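Local coordinates for protein NH(3)-dependent NAD(+) synthetase (Francisella tularensis subsp. holarctica LVS, PDB 3FIU) that belongs to the NAD synthase family of the HUP clan, is an NH(3)-dependent NAD(+) synthetase, and binds adenosine monophosphate, pyrophosphate and magnesium, at residues Q112-I115 with K116-Q120; W233-R236 with S237-K240. One frame throughout, in Å; residues are numbered along the deposited sequence.

Contact 1: residues Q112-I115 with K116-Q120; sequences QLVI and KGNAQ
Lys116 N reaches back to Gln112 O at 2.9 Å, and that bond closes an early turn of helix 113-135. Three more i to i+4 backbone bonds follow: Gly117 N to Leu113 O at 2.8 Å, Asn118 N to Val114 O and Ala119 N to Ile115 O. The straightest at the hydrogen is the one from Lys116, at 167°, while Asn118 gives the most bent, at 150°.

Among the side chains, contact is sparse and runs along the helix surface. Leu113 and Lys116 lie side by side and point the same way, CD1 of Leu113 touching CD of Lys116 at 4.1 Å. The lysine gets there because CG is anti to the backbone N (chi1 168°) and the chain beyond it is extended; its apolar methylenes run past the leucine while NZ travels on to a hydrogen bond with Asn65 OD1. Val114 and Asn118 make the second such pair, with CG1 of Val114 4.0 Å from ND2 of Asn118. Val114 O points at a face of the Asn118 amide, 3.2 Å from CG. Ala119 CB lies 3.6 Å from Ile115 O.

The polar ends find partners outside this stretch. Asn118 uses both halves of its amide, OD1 with Thr154 OG1 and ND2 with Gln133 OE1 of the second subunit, and Gln112 NE2 bonds Gln134 OE1 of that same subunit. Ala119 meets Tyr94 and Phe97 of helix 91-100.

Backbone bonds thus hold the turn itself, which lets the amides be spent on other partners: with two bonds fixing its rotation, Asn118 ties this part of helix 113-135 both to its own chain and across the dimer interface.

Contact 2: residues W233-R236 with S237-K240; sequences WHNR and SHHK
Ser237 folds back under the last turn of helix 224-235, its OG lying 2.9 Å from Trp233 O and 3.2 Å from His234 O. The hydroxyl has one proton for these two carbonyls, and the model does not settle which receives it. OG sits between the backbone N and the carbonyl carbon (chi1 62°), a torsion that turns it back toward the helix end. Arg241 NH1 also bonds this oxygen, and Arg241 NH2 donates to His234 O. The direct backbone bond here is weak, Ser237 N to His234 O at 3.3 Å.

Water fills in where the chain leaves the helix. One molecule donates to Asn235 O at 2.8 Å and accepts from His238 N at 3.0 Å; a second donates to Arg236 O and accepts from His239 N, linking the outgoing carbonyl to the next helical turn.

His238 turns an edge toward the face of His234 in an offset edge-to-face pair, with centroids 5.6 Å apart and planes at 79°. The His234 ring is placed from elsewhere too: ND1 bonds Tyr149 O and the ring stacks on Tyr149. Asn235 and His238 run alongside, their amide and ring planes 34° apart. Within 233-236, the extended chain of Arg236 carries NH2 over the centre of the Trp233 ring, 3.1 Å above its plane.

Beyond the turn, His239 stacks on Tyr27 of the second subunit. The arrangement is a helix C-terminus whose last carbonyls are met by a serine hydroxyl, an arginine and water, at the bend joining helix 224-235 to the short, weakly bonded helix 238-241.

How the contacts relate
Along the chain contact 1 comes first, in an early part of the long helix 113-135, and contact 2 follows more than a hundred residues later, where helix 224-235 gives way to helix 238-241. Their centres lie 18 Å apart and their nearest atoms about 6 Å, without touching. Neither belongs to the four-stranded parallel sheet, though helix 113-135 leads directly toward strand 137-139, outermost within this chain. Both fall within the NAD synthase range. The side chains of Asn118 and Trp233 come within about 9 and 10 Å of the bound adenosine monophosphate, so both contacts lie near the nucleotide pocket without lining it, and both touch the second subunit.

Contact 1: residues Q112-I115 with K116-Q120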
loop_
_atom_site.group_PDB
_atom_site.type_symbol
_atom_site.label_atom_id
_atom_site.label_comp_id
_atom_site.label_asym_id
_atom_site.label_seq_id
_atom_site.Cartn_x
_atom_site.Cartn_y
_atom_site.Cartn_z
ATOM N N GLN A 112 -16.629 -6.535 10.573
ATOM C CA GLN A 112 -16.376 -7.426 9.440
ATOM C C GLN A 112 -16.635 -6.738 8.079
ATOM O O GLN A 112 -15.923 -6.992 7.102
ATOM C CB GLN A 112 -17.183 -8.717 9.596
ATOM C CG GLN A 112 -16.408 -10.014 9.303
ATOM C CD GLN A 112 -15.041 -10.121 10.026
ATOM O OE1 GLN A 112 -14.962 -10.179 11.252
ATOM N NE2 GLN A 112 -13.973 -10.145 9.246
ATOM N N LEU A 113 -17.623 -5.845 8.024
ATOM C CA LEU A 113 -17.920 -5.109 6.791
ATOM C C LEU A 113 -16.779 -4.140 6.438
ATOM O O LEU A 113 -16.469 -3.925 5.264
ATOM C CB LEU A 113 -19.230 -4.332 6.937
ATOM C CG LEU A 113 -20.304 -4.405 5.834
ATOM C CD1 LEU A 113 -19.771 -4.137 4.423
ATOM C CD2 LEU A 113 -21.021 -5.757 5.893
ATOM N N VAL A 114 -16.170 -3.545 7.465
ATOM C CA VAL A 114 -15.024 -2.646 7.275
ATOM C C VAL A 114 -13.829 -3.424 6.714
ATOM O O VAL A 114 -13.084 -2.917 5.869
ATOM C CB VAL A 114 -14.597 -1.916 8.582
ATOM C CG1 VAL A 114 -13.646 -0.758 8.252
ATOM C CG2 VAL A 114 -15.806 -1.382 9.311
ATOM N N ILE A 115 -13.655 -4.645 7.202
ATOM C CA ILE A 115 -12.592 -5.514 6.732
ATOM C C ILE A 115 -12.840 -5.899 5.249
ATOM O O ILE A 115 -11.925 -5.828 4.416
ATOM C CB ILE A 115 -12.458 -6.744 7.649
ATOM C CG1 ILE A 115 -11.957 -6.300 9.036
ATOM C CG2 ILE A 115 -11.534 -7.782 7.031
ATOM C CD1 ILE A 115 -12.272 -7.253 10.198
ATOM N N LYS A 116 -14.083 -6.269 4.935
ATOM C CA LYS A 116 -14.500 -6.520 3.557
ATOM C C LYS A 116 -14.187 -5.317 2.671
ATOM O O LYS A 116 -13.578 -5.459 1.606
ATOM C CB LYS A 116 -16.012 -6.792 3.495
ATOM C CG LYS A 116 -16.584 -6.785 2.076
ATOM C CD LYS A 116 -18.075 -7.038 2.108
ATOM C CE LYS A 116 -18.551 -7.693 0.832
ATOM N NZ LYS A 116 -20.000 -8.021 0.971
ATOM N N GLY A 117 -14.630 -4.133 3.105
ATOM C CA GLY A 117 -14.445 -2.896 2.346
ATOM C C GLY A 117 -12.978 -2.624 2.098
ATOM O O GLY A 117 -12.582 -2.227 0.984
ATOM N N ASN A 118 -12.171 -2.860 3.122
ATOM C CA ASN A 118 -10.728 -2.619 3.002
ATOM C C ASN A 118 -10.039 -3.600 2.044
ATOM O O ASN A 118 -9.143 -3.209 1.289
ATOM C CB ASN A 118 -10.059 -2.678 4.365
ATOM C CG ASN A 118 -10.325 -1.440 5.214
ATOM O OD1 ASN A 118 -10.726 -0.390 4.712
ATOM N ND2 ASN A 118 -10.086 -1.565 6.506
ATOM N N ALA A 119 -10.432 -4.871 2.104
ATOM C CA ALA A 119 -9.887 -5.883 1.183
ATOM C C ALA A 119 -10.225 -5.533 -0.262
ATOM O O ALA A 119 -9.378 -5.644 -1.159
ATOM C CB ALA A 119 -10.445 -7.238 1.501
ATOM N N GLN A 120 -11.466 -5.102 -0.497
ATOM C CA GLN A 120 -11.851 -4.740 -1.874
ATOM C C GLN A 120 -11.075 -3.533 -2.353
ATOM O O GLN A 120 -10.685 -3.475 -3.520
ATOM C CB GLN A 120 -13.357 -4.545 -2.019
ATOM C CG GLN A 120 -14.123 -5.818 -1.721
ATOM C CD GLN A 120 -15.638 -5.708 -1.849
ATOM O OE1 GLN A 120 -16.345 -6.729 -1.865
ATOM N NE2 GLN A 120 -16.139 -4.508 -1.936
#

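Contact 2: residues W233-R236 with S237-K240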
loop_
_atom_site.group_PDB
_atom_site.type_symbol
_atom_site.label_atom_id
_atom_site.label_comp_id
_atom_site.label_asym_id
_atom_site.label_seq_id
_atom_site.Cartn_x
_atom_site.Cartn_y
_atom_site.Cartn_z
ATOM N N TRP A 233 -12.714 10.833 13.890
ATOM C CA TRP A 233 -12.131 10.284 12.659
ATOM C C TRP A 233 -10.651 10.658 12.455
ATOM O O TRP A 233 -9.809 9.799 12.154
ATOM C CB TRP A 233 -12.976 10.721 11.445
ATOM C CG TRP A 233 -14.247 9.932 11.313
ATOM C CD1 TRP A 233 -15.329 9.963 12.152
ATOM C CD2 TRP A 233 -14.573 8.991 10.279
ATOM N NE1 TRP A 233 -16.300 9.088 11.719
ATOM C CE2 TRP A 233 -15.867 8.483 10.564
ATOM C CE3 TRP A 233 -13.909 8.542 9.124
ATOM C CZ2 TRP A 233 -16.508 7.538 9.734
ATOM C CZ3 TRP A 233 -14.546 7.603 8.307
ATOM C CH2 TRP A 233 -15.832 7.115 8.615
ATOM N N HIS A 234 -10.326 11.935 12.599
ATOM C CA HIS A 234 -8.962 12.398 12.372
ATOM C C HIS A 234 -8.028 11.724 13.360
ATOM O O HIS A 234 -6.913 11.330 12.996
ATOM C CB HIS A 234 -8.859 13.908 12.540
ATOM C CG HIS A 234 -7.493 14.462 12.279
ATOM N ND1 HIS A 234 -6.950 14.548 11.020
ATOM C CD2 HIS A 234 -6.561 14.966 13.122
ATOM C CE1 HIS A 234 -5.743 15.082 11.091
ATOM N NE2 HIS A 234 -5.485 15.350 12.361
ATOM N N ASN A 235 -8.491 11.598 14.608
ATOM C CA ASN A 235 -7.644 11.071 15.678
ATOM C C ASN A 235 -7.275 9.605 15.534
ATOM O O ASN A 235 -6.165 9.210 15.877
ATOM C CB ASN A 235 -8.282 11.298 17.053
ATOM C CG ASN A 235 -8.124 12.734 17.541
ATOM O OD1 ASN A 235 -7.269 13.505 17.044
ATOM N ND2 ASN A 235 -8.949 13.106 18.531
ATOM N N ARG A 236 -8.217 8.797 15.060
ATOM C CA ARG A 236 -7.983 7.370 14.950
ATOM C C ARG A 236 -7.181 7.002 13.687
ATOM O O ARG A 236 -6.849 5.831 13.492
ATOM C CB ARG A 236 -9.307 6.606 15.016
ATOM C CG ARG A 236 -10.193 6.834 13.827
ATOM C CD ARG A 236 -11.330 5.839 13.820
ATOM N NE ARG A 236 -12.274 6.179 12.765
ATOM C CZ ARG A 236 -13.424 5.551 12.557
ATOM N NH1 ARG A 236 -13.778 4.537 13.341
ATOM N NH2 ARG A 236 -14.219 5.944 11.565
ATOM N N SER A 237 -6.829 8.007 12.880
ATOM C CA SER A 237 -6.136 7.791 11.601
ATOM C C SER A 237 -4.790 8.497 11.432
ATOM O O SER A 237 -4.334 8.722 10.293
ATOM C CB SER A 237 -7.076 8.132 10.430
ATOM O OG SER A 237 -7.463 9.489 10.437
ATOM N N HIS A 238 -4.129 8.851 12.537
ATOM C CA HIS A 238 -2.821 9.538 12.413
ATOM C C HIS A 238 -1.847 8.787 11.526
ATOM O O HIS A 238 -1.157 9.393 10.691
ATOM C CB HIS A 238 -2.137 9.789 13.778
ATOM C CG HIS A 238 -2.891 10.728 14.666
ATOM N ND1 HIS A 238 -3.069 12.060 14.359
ATOM C CD2 HIS A 238 -3.527 10.524 15.847
ATOM C CE1 HIS A 238 -3.778 12.636 15.314
ATOM N NE2 HIS A 238 -4.072 11.728 16.229
ATOM N N HIS A 239 -1.785 7.463 11.717
ATOM C CA HIS A 239 -0.761 6.650 11.036
ATOM C C HIS A 239 -1.091 6.353 9.572
ATOM O O HIS A 239 -0.190 6.074 8.778
ATOM C CB HIS A 239 -0.466 5.380 11.826
ATOM C CG HIS A 239 0.076 5.651 13.196
ATOM N ND1 HIS A 239 -0.663 5.458 14.344
ATOM C CD2 HIS A 239 1.270 6.153 13.596
ATOM C CE1 HIS A 239 0.063 5.801 15.395
ATOM N NE2 HIS A 239 1.237 6.234 14.969
ATOM N N LYS A 240 -2.368 6.469 9.206
ATOM C CA LYS A 240 -2.805 6.293 7.804
ATOM C C LYS A 240 -2.208 7.307 6.854
ATOM O O LYS A 240 -2.120 7.054 5.657
ATOM C CB LYS A 240 -4.327 6.365 7.680
ATOM C CG LYS A 240 -5.016 5.141 8.181
ATOM C CD LYS A 240 -6.511 5.343 8.340
ATOM C CE LYS A 240 -7.254 4.770 7.186
ATOM N NZ LYS A 240 -8.654 4.550 7.522
HETATM O O HOH W 1 -3.983 7.566 15.193
HETATM O O HOH W 2 -3.595 5.886 13.150
#